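Local coordinates for NmrA family protein (Shigella flexneri 2a, PDB 3QVO) that is of unknown function but, as a Rossmann-fold member of the NmrA family, probably binds NAD(P), at residues Asp75-Ala80 with Asp102-Ser107; Gln84-Gln89 with Ala110-Cys115; Asp90-Asn95 with Lys118-Val123. One frame throughout, in Å; residues are numbered along the deposited sequence.

Contact 1. Residues Asp75-Ala80 with Asp102-Ser107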
ATOM      1  N   ASP A  75       7.137 -13.985  -3.838  1.00 59.98           N
ATOM      2  CA  ASP A  75       6.679 -13.219  -4.961  1.00 60.73           C
ATOM      3  C   ASP A  75       5.173 -13.319  -4.881  1.00 58.45           C
ATOM      4  O   ASP A  75       4.669 -14.419  -4.673  1.00 57.72           O
ATOM      5  CB  ASP A  75       7.230 -13.975  -6.179  1.00 63.63           C
ATOM      6  CG  ASP A  75       6.824 -13.385  -7.488  1.00 66.04           C
ATOM      7  OD1 ASP A  75       5.896 -12.556  -7.569  1.00 63.96           O
ATOM      8  OD2 ASP A  75       7.461 -13.804  -8.477  1.00 76.28           O
ATOM      9  N   VAL A  76       4.443 -12.214  -5.042  1.00 57.30           N
ATOM     10  CA  VAL A  76       2.962 -12.298  -5.020  1.00 56.54           C
ATOM     11  C   VAL A  76       2.350 -13.148  -6.148  1.00 57.10           C
ATOM     12  O   VAL A  76       1.245 -13.655  -6.001  1.00 56.00           O
ATOM     13  CB  VAL A  76       2.261 -10.900  -4.987  1.00 56.45           C
ATOM     14  CG1 VAL A  76       2.808 -10.101  -3.786  1.00 55.32           C
ATOM     15  CG2 VAL A  76       2.436 -10.157  -6.268  1.00 57.17           C
ATOM     16  N   LEU A  77       3.073 -13.376  -7.230  1.00 57.65           N
ATOM     17  CA  LEU A  77       2.554 -14.297  -8.240  1.00 59.80           C
ATOM     18  C   LEU A  77       2.903 -15.744  -7.922  1.00 60.00           C
ATOM     19  O   LEU A  77       2.526 -16.641  -8.677  1.00 61.72           O
ATOM     20  CB  LEU A  77       3.012 -13.930  -9.665  1.00 60.75           C
ATOM     21  CG  LEU A  77       2.586 -12.507 -10.043  1.00 61.40           C
ATOM     22  CD1 LEU A  77       3.034 -12.117 -11.461  1.00 64.19           C
ATOM     23  CD2 LEU A  77       1.077 -12.367  -9.903  1.00 60.15           C
ATOM     24  N   ASN A  78       3.632 -15.986  -6.841  1.00 58.66           N
ATOM     25  CA  ASN A  78       3.766 -17.367  -6.367  1.00 58.32           C
ATOM     26  C   ASN A  78       2.604 -17.531  -5.422  1.00 55.68           C
ATOM     27  O   ASN A  78       2.697 -17.145  -4.260  1.00 53.11           O
ATOM     28  CB  ASN A  78       5.097 -17.612  -5.649  1.00 58.54           C
ATOM     29  CG  ASN A  78       5.178 -19.017  -5.043  1.00 60.34           C
ATOM     30  OD1 ASN A  78       4.155 -19.666  -4.778  1.00 60.44           O
ATOM     31  ND2 ASN A  78       6.392 -19.502  -4.848  1.00 61.51           N
ATOM     32  N   HIS A  79       1.533 -18.105  -5.913  1.00 55.36           N
ATOM     33  CA  HIS A  79       0.277 -18.164  -5.181  1.00 55.55           C
ATOM     34  C   HIS A  79       0.408 -19.010  -3.936  1.00 54.70           C
ATOM     35  O   HIS A  79      -0.186 -18.702  -2.933  1.00 53.67           O
ATOM     36  CB  HIS A  79      -0.871 -18.785  -6.053  1.00 56.66           C
ATOM     37  CG  HIS A  79      -1.127 -18.052  -7.339  1.00 61.16           C
ATOM     38  ND1 HIS A  79      -1.655 -16.780  -7.385  1.00 60.58           N
ATOM     39  CD2 HIS A  79      -0.917 -18.416  -8.632  1.00 65.76           C
ATOM     40  CE1 HIS A  79      -1.789 -16.401  -8.640  1.00 60.38           C
ATOM     41  NE2 HIS A  79      -1.340 -17.369  -9.419  1.00 63.95           N
ATOM     42  N   ALA A  80       1.126 -20.117  -4.027  1.00 55.21           N
ATOM     43  CA  ALA A  80       1.366 -20.941  -2.849  1.00 55.57           C
ATOM     44  C   ALA A  80       2.105 -20.141  -1.738  1.00 55.01           C
ATOM     45  O   ALA A  80       1.723 -20.192  -0.584  1.00 54.75           O
ATOM     46  CB  ALA A  80       2.144 -22.200  -3.215  1.00 56.46           C
ATOM     47  N   ASP A 102      -2.142  -5.875 -12.527  1.00 59.58           N
ATOM     48  CA  ASP A 102      -3.506  -6.376 -12.544  1.00 58.29           C
ATOM     49  C   ASP A 102      -3.548  -7.842 -12.108  1.00 56.92           C
ATOM     50  O   ASP A 102      -4.355  -8.202 -11.281  1.00 54.75           O
ATOM     51  CB  ASP A 102      -4.164  -6.206 -13.934  1.00 59.88           C
ATOM     52  CG  ASP A 102      -3.324  -6.764 -15.087  1.00 63.11           C
ATOM     53  OD1 ASP A 102      -2.095  -6.859 -14.945  1.00 64.00           O
ATOM     54  OD2 ASP A 102      -3.883  -7.092 -16.169  1.00 67.61           O
ATOM     55  N   ILE A 103      -2.664  -8.652 -12.686  1.00 57.29           N
ATOM     56  CA  ILE A 103      -2.478 -10.028 -12.321  1.00 56.85           C
ATOM     57  C   ILE A 103      -2.087 -10.130 -10.871  1.00 55.53           C
ATOM     58  O   ILE A 103      -2.651 -10.972 -10.111  1.00 52.87           O
ATOM     59  CB  ILE A 103      -1.464 -10.756 -13.278  1.00 59.59           C
ATOM     60  CG1 ILE A 103      -1.955 -10.663 -14.720  1.00 63.46           C
ATOM     61  CG2 ILE A 103      -1.354 -12.221 -12.923  1.00 56.88           C
ATOM     62  CD1 ILE A 103      -0.906 -11.148 -15.823  1.00 72.55           C
ATOM     63  N   GLN A 104      -1.194  -9.233 -10.441  1.00 55.22           N
ATOM     64  CA  GLN A 104      -0.798  -9.182  -9.033  1.00 53.62           C
ATOM     65  C   GLN A 104      -1.964  -8.864  -8.102  1.00 53.07           C
ATOM     66  O   GLN A 104      -2.149  -9.542  -7.045  1.00 51.67           O
ATOM     67  CB  GLN A 104       0.311  -8.148  -8.794  1.00 54.32           C
ATOM     68  CG  GLN A 104       1.641  -8.402  -9.507  1.00 55.27           C
ATOM     69  CD  GLN A 104       2.677  -7.420  -9.066  1.00 55.87           C
ATOM     70  OE1 GLN A 104       2.955  -7.293  -7.870  1.00 60.25           O
ATOM     71  NE2 GLN A 104       3.260  -6.721 -10.003  1.00 56.79           N
ATOM     72  N   ALA A 105      -2.728  -7.817  -8.431  1.00 52.42           N
ATOM     73  CA  ALA A 105      -3.892  -7.487  -7.577  1.00 51.13           C
ATOM     74  C   ALA A 105      -4.849  -8.684  -7.512  1.00 51.47           C
ATOM     75  O   ALA A 105      -5.344  -8.987  -6.470  1.00 50.51           O
ATOM     76  CB  ALA A 105      -4.660  -6.268  -8.087  1.00 50.02           C
ATOM     77  N   ASN A 106      -5.145  -9.322  -8.640  1.00 53.54           N
ATOM     78  CA  ASN A 106      -6.057 -10.470  -8.661  1.00 54.08           C
ATOM     79  C   ASN A 106      -5.549 -11.568  -7.716  1.00 54.50           C
ATOM     80  O   ASN A 106      -6.332 -12.244  -7.012  1.00 56.17           O
ATOM     81  CB  ASN A 106      -6.168 -11.048 -10.059  1.00 55.87           C
ATOM     82  CG  ASN A 106      -7.042 -10.222 -10.991  1.00 57.70           C
ATOM     83  OD1 ASN A 106      -7.755  -9.328 -10.553  1.00 58.38           O
ATOM     84  ND2 ASN A 106      -6.999 -10.547 -12.299  1.00 53.75           N
ATOM     85  N   SER A 107      -4.238 -11.729  -7.660  1.00 53.98           N
ATOM     86  CA  SER A 107      -3.640 -12.749  -6.839  1.00 53.37           C
ATOM     87  C   SER A 107      -3.786 -12.396  -5.353  1.00 51.38           C
ATOM     88  O   SER A 107      -4.049 -13.278  -4.523  1.00 50.58           O
ATOM     89  CB  SER A 107      -2.181 -12.958  -7.251  1.00 54.33           C
ATOM     90  OG  SER A 107      -1.519 -13.874  -6.416  1.00 57.68           O
TER

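Contact 2. Residues Gln84-Gln89 with Ala110-Cys115. With MNB (5-mercapto-2-nitro-benzoic acid), chain B.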
ATOM      1  N   GLN A  84       0.536 -19.000   1.985  1.00 57.10           N
ATOM      2  CA  GLN A  84       1.175 -19.336   3.294  1.00 57.72           C
ATOM      3  C   GLN A  84       1.321 -18.121   4.175  1.00 56.41           C
ATOM      4  O   GLN A  84       1.100 -18.189   5.392  1.00 56.78           O
ATOM      5  CB  GLN A  84       2.561 -19.903   3.126  1.00 59.34           C
ATOM      6  CG  GLN A  84       2.661 -21.063   2.154  1.00 63.76           C
ATOM      7  CD  GLN A  84       2.319 -22.368   2.791  1.00 69.15           C
ATOM      8  OE1 GLN A  84       1.556 -22.428   3.760  1.00 71.24           O
ATOM      9  NE2 GLN A  84       2.883 -23.432   2.257  1.00 75.81           N
ATOM     10  N   ALA A  85       1.748 -17.023   3.554  1.00 54.23           N
ATOM     11  CA  ALA A  85       2.024 -15.793   4.267  1.00 52.64           C
ATOM     12  C   ALA A  85       0.734 -15.119   4.736  1.00 52.30           C
ATOM     13  O   ALA A  85       0.726 -14.342   5.709  1.00 53.34           O
ATOM     14  CB  ALA A  85       2.803 -14.828   3.356  1.00 51.10           C
HETATM   15  N   MSE A  86      -0.333 -15.379   4.001  1.00 51.14           N
HETATM   16  CA  MSE A  86      -1.600 -14.759   4.216  1.00 50.71           C
HETATM   17  C   MSE A  86      -2.330 -15.364   5.370  1.00 50.80           C
HETATM   18  O   MSE A  86      -3.216 -14.720   5.938  1.00 49.86           O
HETATM   19  CB  MSE A  86      -2.477 -14.890   2.936  1.00 49.58           C
HETATM   20  CG  MSE A  86      -3.826 -14.206   3.058  1.00 49.54           C
HETATM   21 SE   MSE A  86      -3.692 -12.248   3.144  0.80 51.70          SE
HETATM   22  CE  MSE A  86      -2.975 -11.983   1.291  1.00 48.27           C
ATOM     23  N   GLN A  87      -2.023 -16.609   5.689  1.00 52.48           N
ATOM     24  CA  GLN A  87      -2.786 -17.309   6.750  1.00 55.18           C
ATOM     25  C   GLN A  87      -2.763 -16.576   8.090  1.00 54.79           C
ATOM     26  O   GLN A  87      -1.693 -16.217   8.546  1.00 55.32           O
ATOM     27  CB  GLN A  87      -2.239 -18.724   6.967  1.00 57.25           C
ATOM     28  CG  GLN A  87      -3.125 -19.579   7.929  1.00 64.86           C
ATOM     29  CD  GLN A  87      -2.903 -21.097   7.728  1.00 77.35           C
ATOM     30  OE1 GLN A  87      -1.861 -21.543   7.194  1.00 84.25           O
ATOM     31  NE2 GLN A  87      -3.891 -21.901   8.146  1.00 83.08           N
ATOM     32  N   GLY A  88      -3.932 -16.342   8.703  1.00 53.60           N
ATOM     33  CA  GLY A  88      -3.980 -15.724  10.016  1.00 53.11           C
ATOM     34  C   GLY A  88      -3.833 -14.205  10.059  1.00 53.37           C
ATOM     35  O   GLY A  88      -3.790 -13.650  11.147  1.00 54.01           O
ATOM     36  N   GLN A  89      -3.763 -13.530   8.903  1.00 51.26           N
ATOM     37  CA  GLN A  89      -3.541 -12.089   8.863  1.00 50.84           C
ATOM     38  C   GLN A  89      -4.825 -11.306   9.047  1.00 51.62           C
ATOM     39  O   GLN A  89      -5.887 -11.760   8.701  1.00 53.08           O
ATOM     40  CB  GLN A  89      -2.904 -11.654   7.546  1.00 48.40           C
ATOM     41  CG  GLN A  89      -1.571 -12.325   7.203  1.00 49.91           C
ATOM     42  CD  GLN A  89      -0.438 -11.943   8.128  1.00 51.09           C
ATOM     43  OE1 GLN A  89      -0.576 -11.029   8.937  1.00 53.22           O
ATOM     44  NE2 GLN A  89       0.718 -12.592   7.961  1.00 49.39           N
ATOM     45  N   ALA A 110      -7.630 -12.991  -4.337  1.00 50.39           N
ATOM     46  CA  ALA A 110      -7.851 -14.422  -4.253  1.00 50.75           C
ATOM     47  C   ALA A 110      -7.270 -15.010  -2.966  1.00 50.72           C
ATOM     48  O   ALA A 110      -7.918 -15.783  -2.312  1.00 51.20           O
ATOM     49  CB  ALA A 110      -7.230 -15.109  -5.429  1.00 50.45           C
ATOM     50  N   ALA A 111      -6.047 -14.648  -2.622  1.00 50.77           N
ATOM     51  CA  ALA A 111      -5.414 -15.157  -1.406  1.00 50.65           C
ATOM     52  C   ALA A 111      -6.151 -14.618  -0.158  1.00 49.81           C
ATOM     53  O   ALA A 111      -6.429 -15.354   0.792  1.00 50.77           O
ATOM     54  CB  ALA A 111      -3.918 -14.765  -1.361  1.00 49.05           C
HETATM   55  N   MSE A 112      -6.455 -13.345  -0.128  1.00 49.34           N
HETATM   56  CA  MSE A 112      -7.275 -12.814   0.971  1.00 49.46           C
HETATM   57  C   MSE A 112      -8.574 -13.620   1.108  1.00 51.63           C
HETATM   58  O   MSE A 112      -8.915 -14.066   2.193  1.00 52.00           O
HETATM   59  CB  MSE A 112      -7.584 -11.364   0.753  1.00 48.87           C
HETATM   60  CG  MSE A 112      -6.355 -10.517   0.796  1.00 49.29           C
HETATM   61 SE   MSE A 112      -6.602  -8.654   0.634  0.90 52.88          SE
HETATM   62  CE  MSE A 112      -7.836  -8.411   2.129  1.00 49.20           C
ATOM     63  N   LYS A 113      -9.268 -13.867  -0.008  1.00 52.83           N
ATOM     64  CA  LYS A 113     -10.541 -14.549   0.041  1.00 52.93           C
ATOM     65  C   LYS A 113     -10.386 -15.979   0.497  1.00 53.85           C
ATOM     66  O   LYS A 113     -11.164 -16.443   1.329  1.00 53.67           O
ATOM     67  CB  LYS A 113     -11.228 -14.486  -1.291  1.00 54.10           C
ATOM     68  CG  LYS A 113     -11.864 -13.145  -1.563  1.00 55.27           C
ATOM     69  CD  LYS A 113     -12.642 -13.143  -2.853  1.00 56.59           C
ATOM     70  CE  LYS A 113     -13.351 -11.787  -3.093  1.00 58.69           C
ATOM     71  NZ  LYS A 113     -14.030 -11.771  -4.412  1.00 57.45           N
ATOM     72  N   ALA A 114      -9.345 -16.657   0.002  1.00 52.65           N
ATOM     73  CA  ALA A 114      -9.059 -18.005   0.410  1.00 52.96           C
ATOM     74  C   ALA A 114      -8.778 -18.055   1.908  1.00 52.69           C
ATOM     75  O   ALA A 114      -9.143 -19.021   2.559  1.00 51.24           O
ATOM     76  CB  ALA A 114      -7.851 -18.627  -0.373  1.00 52.26           C
ATOM     77  N   CYS A 115      -8.063 -17.070   2.434  1.00 51.33           N
ATOM     78  CA  CYS A 115      -7.654 -17.122   3.843  1.00 51.91           C
ATOM     79  C   CYS A 115      -8.577 -16.328   4.795  1.00 54.06           C
ATOM     80  O   CYS A 115      -8.246 -16.140   5.957  1.00 55.90           O
ATOM     81  CB  CYS A 115      -6.273 -16.608   3.986  1.00 49.96           C
ATOM     82  SG  CYS A 115      -5.047 -17.496   3.030  1.00 56.12           S
TER
HETATM   83  C6  MNB B 215      -5.846 -21.561   4.482  1.00 64.63           C
HETATM   84  C1  MNB B 215      -6.230 -22.785   3.987  1.00 66.14           C
HETATM   85  C2  MNB B 215      -6.157 -23.057   2.609  1.00 67.42           C
HETATM   86  C3  MNB B 215      -5.693 -22.070   1.703  1.00 65.19           C
HETATM   87  C4  MNB B 215      -5.313 -20.841   2.218  1.00 66.06           C
HETATM   88  C5  MNB B 215      -5.391 -20.602   3.599  1.00 66.89           C
HETATM   89  S5  MNB B 215      -4.846 -19.055   4.304  1.00 64.73           S
HETATM   90  C10 MNB B 215      -6.720 -23.786   5.045  1.00 66.73           C
HETATM   91  O12 MNB B 215      -7.893 -23.604   5.546  1.00 64.62           O
HETATM   92  O11 MNB B 215      -5.860 -24.670   5.339  1.00 63.04           O
HETATM   93  N7  MNB B 215      -6.521 -24.261   2.112  1.00 65.65           N
HETATM   94  O9  MNB B 215      -6.328 -24.565   0.721  1.00 62.66           O
HETATM   95  O8  MNB B 215      -7.032 -25.226   2.921  1.00 67.16           O
HETATM   96  O   HOH W   1      -6.468 -17.264   7.741  1.00 59.67           O

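Contact 3. Residues Asp90-Asn95 with Lys118-Val123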
ATOM      1  N   ASP A  90      -4.707 -10.100   9.551  1.00 52.68           N
ATOM      2  CA  ASP A  90      -5.861  -9.223   9.744  1.00 54.46           C
ATOM      3  C   ASP A  90      -5.890  -8.098   8.718  1.00 53.94           C
ATOM      4  O   ASP A  90      -6.950  -7.660   8.347  1.00 54.69           O
ATOM      5  CB  ASP A  90      -5.823  -8.650  11.161  1.00 55.49           C
ATOM      6  CG  ASP A  90      -5.833  -9.745  12.188  1.00 58.66           C
ATOM      7  OD1 ASP A  90      -6.762 -10.569  12.099  1.00 63.84           O
ATOM      8  OD2 ASP A  90      -4.892  -9.864  13.022  1.00 60.53           O
ATOM      9  N   ILE A  91      -4.735  -7.609   8.296  1.00 53.18           N
ATOM     10  CA  ILE A  91      -4.674  -6.413   7.470  1.00 53.63           C
ATOM     11  C   ILE A  91      -3.547  -6.600   6.498  1.00 52.33           C
ATOM     12  O   ILE A  91      -2.454  -6.983   6.891  1.00 51.72           O
ATOM     13  CB  ILE A  91      -4.395  -5.149   8.277  1.00 55.27           C
ATOM     14  CG1 ILE A  91      -5.568  -4.786   9.184  1.00 59.58           C
ATOM     15  CG2 ILE A  91      -4.190  -3.969   7.380  1.00 55.16           C
ATOM     16  CD1 ILE A  91      -5.210  -3.741  10.252  1.00 60.79           C
ATOM     17  N   VAL A  92      -3.846  -6.375   5.219  1.00 52.42           N
ATOM     18  CA  VAL A  92      -2.867  -6.478   4.145  1.00 50.86           C
ATOM     19  C   VAL A  92      -2.582  -5.094   3.653  1.00 52.15           C
ATOM     20  O   VAL A  92      -3.501  -4.316   3.394  1.00 51.18           O
ATOM     21  CB  VAL A  92      -3.400  -7.337   2.974  1.00 49.99           C
ATOM     22  CG1 VAL A  92      -2.398  -7.355   1.807  1.00 46.47           C
ATOM     23  CG2 VAL A  92      -3.680  -8.745   3.453  1.00 49.11           C
ATOM     24  N   TYR A  93      -1.290  -4.810   3.548  1.00 53.86           N
ATOM     25  CA  TYR A  93      -0.806  -3.583   3.032  1.00 55.83           C
ATOM     26  C   TYR A  93       0.081  -3.937   1.858  1.00 56.81           C
ATOM     27  O   TYR A  93       1.096  -4.605   2.015  1.00 58.16           O
ATOM     28  CB  TYR A  93      -0.060  -2.807   4.111  1.00 57.45           C
ATOM     29  CG  TYR A  93       0.948  -1.810   3.542  1.00 60.85           C
ATOM     30  CD1 TYR A  93       0.680  -1.132   2.386  1.00 59.43           C
ATOM     31  CD2 TYR A  93       2.144  -1.527   4.198  1.00 65.92           C
ATOM     32  CE1 TYR A  93       1.551  -0.241   1.842  1.00 61.35           C
ATOM     33  CE2 TYR A  93       3.051  -0.612   3.625  1.00 70.00           C
ATOM     34  CZ  TYR A  93       2.717   0.006   2.432  1.00 67.16           C
ATOM     35  OH  TYR A  93       3.534   0.901   1.821  1.00 76.33           O
ATOM     36  N   ALA A  94      -0.352  -3.506   0.673  1.00 56.95           N
ATOM     37  CA  ALA A  94       0.273  -3.794  -0.581  1.00 57.84           C
ATOM     38  C   ALA A  94       0.824  -2.501  -1.153  1.00 60.70           C
ATOM     39  O   ALA A  94       0.107  -1.497  -1.270  1.00 58.78           O
ATOM     40  CB  ALA A  94      -0.736  -4.384  -1.558  1.00 56.16           C
ATOM     41  N   ASN A  95       2.099  -2.584  -1.524  1.00 64.16           N
ATOM     42  CA  ASN A  95       2.850  -1.519  -2.149  1.00 68.20           C
ATOM     43  C   ASN A  95       3.548  -2.247  -3.302  1.00 70.15           C
ATOM     44  O   ASN A  95       4.746  -2.598  -3.177  1.00 71.90           O
ATOM     45  CB  ASN A  95       3.848  -0.943  -1.089  1.00 70.34           C
ATOM     46  CG  ASN A  95       4.636   0.289  -1.589  1.00 75.63           C
ATOM     47  OD1 ASN A  95       4.257   0.907  -2.649  1.00 80.75           O
ATOM     48  ND2 ASN A  95       5.785   0.635  -0.867  1.00 69.39           N
ATOM     49  N   LYS A 118     -10.053  -9.762   5.200  1.00 56.95           N
ATOM     50  CA  LYS A 118     -10.934  -8.765   4.603  1.00 57.54           C
ATOM     51  C   LYS A 118     -10.324  -7.388   4.305  1.00 55.73           C
ATOM     52  O   LYS A 118     -10.802  -6.699   3.406  1.00 55.55           O
ATOM     53  CB  LYS A 118     -12.119  -8.524   5.544  1.00 60.63           C
ATOM     54  CG  LYS A 118     -13.101  -9.662   5.653  1.00 65.85           C
ATOM     55  CD  LYS A 118     -14.146  -9.402   6.738  1.00 72.67           C
ATOM     56  CE  LYS A 118     -15.243 -10.511   6.753  1.00 77.85           C
ATOM     57  NZ  LYS A 118     -14.662 -11.913   6.850  1.00 77.98           N
ATOM     58  N   ARG A 119      -9.353  -6.951   5.112  1.00 54.33           N
ATOM     59  CA  ARG A 119      -8.918  -5.554   5.120  1.00 53.76           C
ATOM     60  C   ARG A 119      -7.653  -5.338   4.320  1.00 52.24           C
ATOM     61  O   ARG A 119      -6.591  -5.891   4.678  1.00 51.32           O
ATOM     62  CB  ARG A 119      -8.723  -5.060   6.560  1.00 55.02           C
ATOM     63  CG  ARG A 119      -8.570  -3.550   6.652  1.00 55.40           C
ATOM     64  CD  ARG A 119      -9.862  -2.835   6.404  1.00 57.07           C
ATOM     65  NE  ARG A 119      -9.709  -1.393   6.551  1.00 58.14           N
ATOM     66  CZ  ARG A 119      -9.417  -0.542   5.577  1.00 57.61           C
ATOM     67  NH1 ARG A 119      -9.309   0.728   5.860  1.00 62.82           N
ATOM     68  NH2 ARG A 119      -9.275  -0.931   4.323  1.00 57.51           N
ATOM     69  N   LEU A 120      -7.774  -4.536   3.247  1.00 52.04           N
ATOM     70  CA  LEU A 120      -6.703  -4.262   2.296  1.00 50.92           C
ATOM     71  C   LEU A 120      -6.430  -2.785   2.135  1.00 52.13           C
ATOM     72  O   LEU A 120      -7.355  -1.978   1.923  1.00 52.93           O
ATOM     73  CB  LEU A 120      -7.083  -4.833   0.916  1.00 51.21           C
ATOM     74  CG  LEU A 120      -6.150  -4.570  -0.284  1.00 51.10           C
ATOM     75  CD1 LEU A 120      -4.762  -5.270  -0.108  1.00 47.40           C
ATOM     76  CD2 LEU A 120      -6.837  -4.984  -1.580  1.00 47.98           C
ATOM     77  N   ILE A 121      -5.151  -2.420   2.237  1.00 52.52           N
ATOM     78  CA  ILE A 121      -4.674  -1.061   1.929  1.00 52.30           C
ATOM     79  C   ILE A 121      -3.770  -1.235   0.729  1.00 52.99           C
ATOM     80  O   ILE A 121      -2.789  -1.985   0.798  1.00 52.65           O
ATOM     81  CB  ILE A 121      -3.881  -0.441   3.107  1.00 52.47           C
ATOM     82  CG1 ILE A 121      -4.743  -0.438   4.365  1.00 53.72           C
ATOM     83  CG2 ILE A 121      -3.437   0.970   2.755  1.00 50.74           C
ATOM     84  CD1 ILE A 121      -4.003  -0.076   5.663  1.00 54.85           C
ATOM     85  N   PHE A 122      -4.131  -0.619  -0.394  1.00 53.68           N
ATOM     86  CA  PHE A 122      -3.468  -0.893  -1.646  1.00 54.16           C
ATOM     87  C   PHE A 122      -3.022   0.426  -2.303  1.00 55.56           C
ATOM     88  O   PHE A 122      -3.851   1.308  -2.626  1.00 55.12           O
ATOM     89  CB  PHE A 122      -4.408  -1.673  -2.557  1.00 54.10           C
ATOM     90  CG  PHE A 122      -3.720  -2.420  -3.717  1.00 55.13           C
ATOM     91  CD1 PHE A 122      -3.346  -1.769  -4.860  1.00 58.85           C
ATOM     92  CD2 PHE A 122      -3.509  -3.790  -3.663  1.00 55.23           C
ATOM     93  CE1 PHE A 122      -2.755  -2.474  -5.926  1.00 59.81           C
ATOM     94  CE2 PHE A 122      -2.915  -4.492  -4.703  1.00 54.73           C
ATOM     95  CZ  PHE A 122      -2.538  -3.842  -5.826  1.00 58.41           C
ATOM     96  N   VAL A 123      -1.713   0.536  -2.485  1.00 56.08           N
ATOM     97  CA  VAL A 123      -1.095   1.744  -3.046  1.00 57.37           C
ATOM     98  C   VAL A 123      -0.947   1.591  -4.507  1.00 58.66           C
ATOM     99  O   VAL A 123      -0.355   0.611  -4.969  1.00 58.96           O
ATOM    100  CB  VAL A 123       0.279   2.045  -2.437  1.00 57.74           C
ATOM    101  CG1 VAL A 123       0.884   3.342  -3.094  1.00 59.37           C
ATOM    102  CG2 VAL A 123       0.128   2.249  -0.953  1.00 55.60           C
TER
HETATM  103  O   HOH W   2      -9.181  -8.770   7.910  1.00 54.77           O

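Contact 1. Residues Asp75-Ala80 with Asp102-Ser107
The hydroxyl of S107 is held from two directions by V76 and H79 of the segment D75-A80. Its OG donates to V76 O at 2.8 Å, tilted 24° from the carbonyl plane, and the ring nitrogen H79 ND1 donates weakly to S107 OG from 3.1 Å, through a bent bond of 124°. With OG anti to the backbone N (chi1 176°), S107 reaches from its helix to the chain just before helix 79-86, and the hydroxyl lies at the edge of the H79 ring, near its plane. V76 O belongs to a type I beta turn, D75 to N78, in which L77 N also donates to D75 OD1 at 3.0 Å, reaching it from above the carboxylate plane, which makes an Asx turn. N78 follows as the N-cap of helix 79-86, its OD1 accepting from A81 N. In the Rossmann fold this turn links strand 69-73 to helix 79-86, and helix 101-114 packs beside it on the same side of the sheet. Side-chain packing completes the join. L77 CD2 rests over the helix backbone, 3.8 Å from Q104 CA, and meets I103 CG2 at 3.9 Å, the two side chains crossing at about a right angle. V76 CG2 lies against the extended Q104 chain, reaching Q104 OE1 at 3.3 Å, while Q104 NE2 is bonded to E99 O and T97 O.

Contact 2. Residues Gln84-Gln89 with Ala110-Cys115
M86 and C115 meet where helices 79-86 and 101-114 end side by side, two neighbouring helices on one side of the Rossmann sheet, each leading into the next strand. The apolar part centres on M86, a selenomethionine. Its CG stands anti to the backbone N (chi1 -178°) and touches C115 SG at 3.5 Å; bends at the next two torsions then fold the chain along the other helix. The terminal CE thereby reaches M112 CG at 3.7 Å, M112 being selenomethionine too, and lies 4.0 Å from A111 CB. V92 and V117 flank both selenomethionines, and L27 also touches M86.

Polar links are indirect or local. One water bridges the two segments just past their helix ends, accepting from G88 N at 2.9 Å and donating to C115 O. G88, with positive phi, belongs to the type II turn from M86 to Q89, closed by a bond from Q89 N to M86 O. Beyond the turn the Q89 side chain folds back: NE2 donates to A85 O at 2.9 Å, nearly along the C=O axis and in the plane of its own amide, and also bonds T52 OG1, so that the rotation of the amide is fixed.

The covalent part is a mixed disulfide with 5-mercapto-2-nitro-benzoic acid, in a pocket lined by Q87, C115 and K83. C115 SG is joined to MNB S5 at 2.0 Å, and that sulfur lies 3.6 Å from Q87 CA.

Contact 3. Residues Asp90-Asn95 with Lys118-Val123
Strands 91-95 and 119-123 run alongside each other, their axes 4.7 Å apart at closest and 12° from parallel, with V92 opposite L120, Y93 opposite I121 and A94 opposite F122. V92 N donates to R119 O, I121 N to V92 O, A94 N to I121 O and V123 N to A94 O, at 2.8 to 3.0 Å and almost straight. Where the strands begin, a water accepts from K118 N beside D90 O.

On one face of the sheet, A94 CB nestles against the F122 ring, 3.5 Å from CD2. V92 CG1 touches L120 CD1 at 3.7 Å, the two branched chains lying aslant. The opposite face carries I91, Y93, R119, I121 and V123. There the edge of the Y93 ring turns toward the partner strand: I121 O lies in its plane, and Y93 CE1 meets V123 CG2 at 4.0 Å. I91 and R119 lie side by side, I91 CG1 at 4.1 Å from R119 CB. A bend at chi2 (72°) carries the guanidinium on to P211 O, E164 O and T166 OG1, which hold all three nitrogens.

This is the strand pair of a beta-alpha-beta unit. Its connecting helix 101-114 covers the V92 and L120 face through V108 and M112, helices 34-43 and 197-209 cover the other, and strands 24-29 and 164-174 continue the sheet on either side.

In the fold
The three contacts cross along the chain, joining the Rossmann sheet to the helices packed on one of its faces. Contacts 1 and 2, with centres 12 Å apart, join the starts and then the ends of the same neighbouring helices, 79-86 and 101-114. Contact 3 supplies the strands beneath: M86 SE lies 3.5 Å from V92 CG2, M112 CE is 3.9 Å from L120 CB, and A105 CB meets F122 CZ at 3.9 Å. The bound 5-mercapto-2-nitro-benzoic acid belongs to contact 2; the side chains of H79 in contact 1 and V92 in contact 3 are each about 10 Å from it at their nearest atoms.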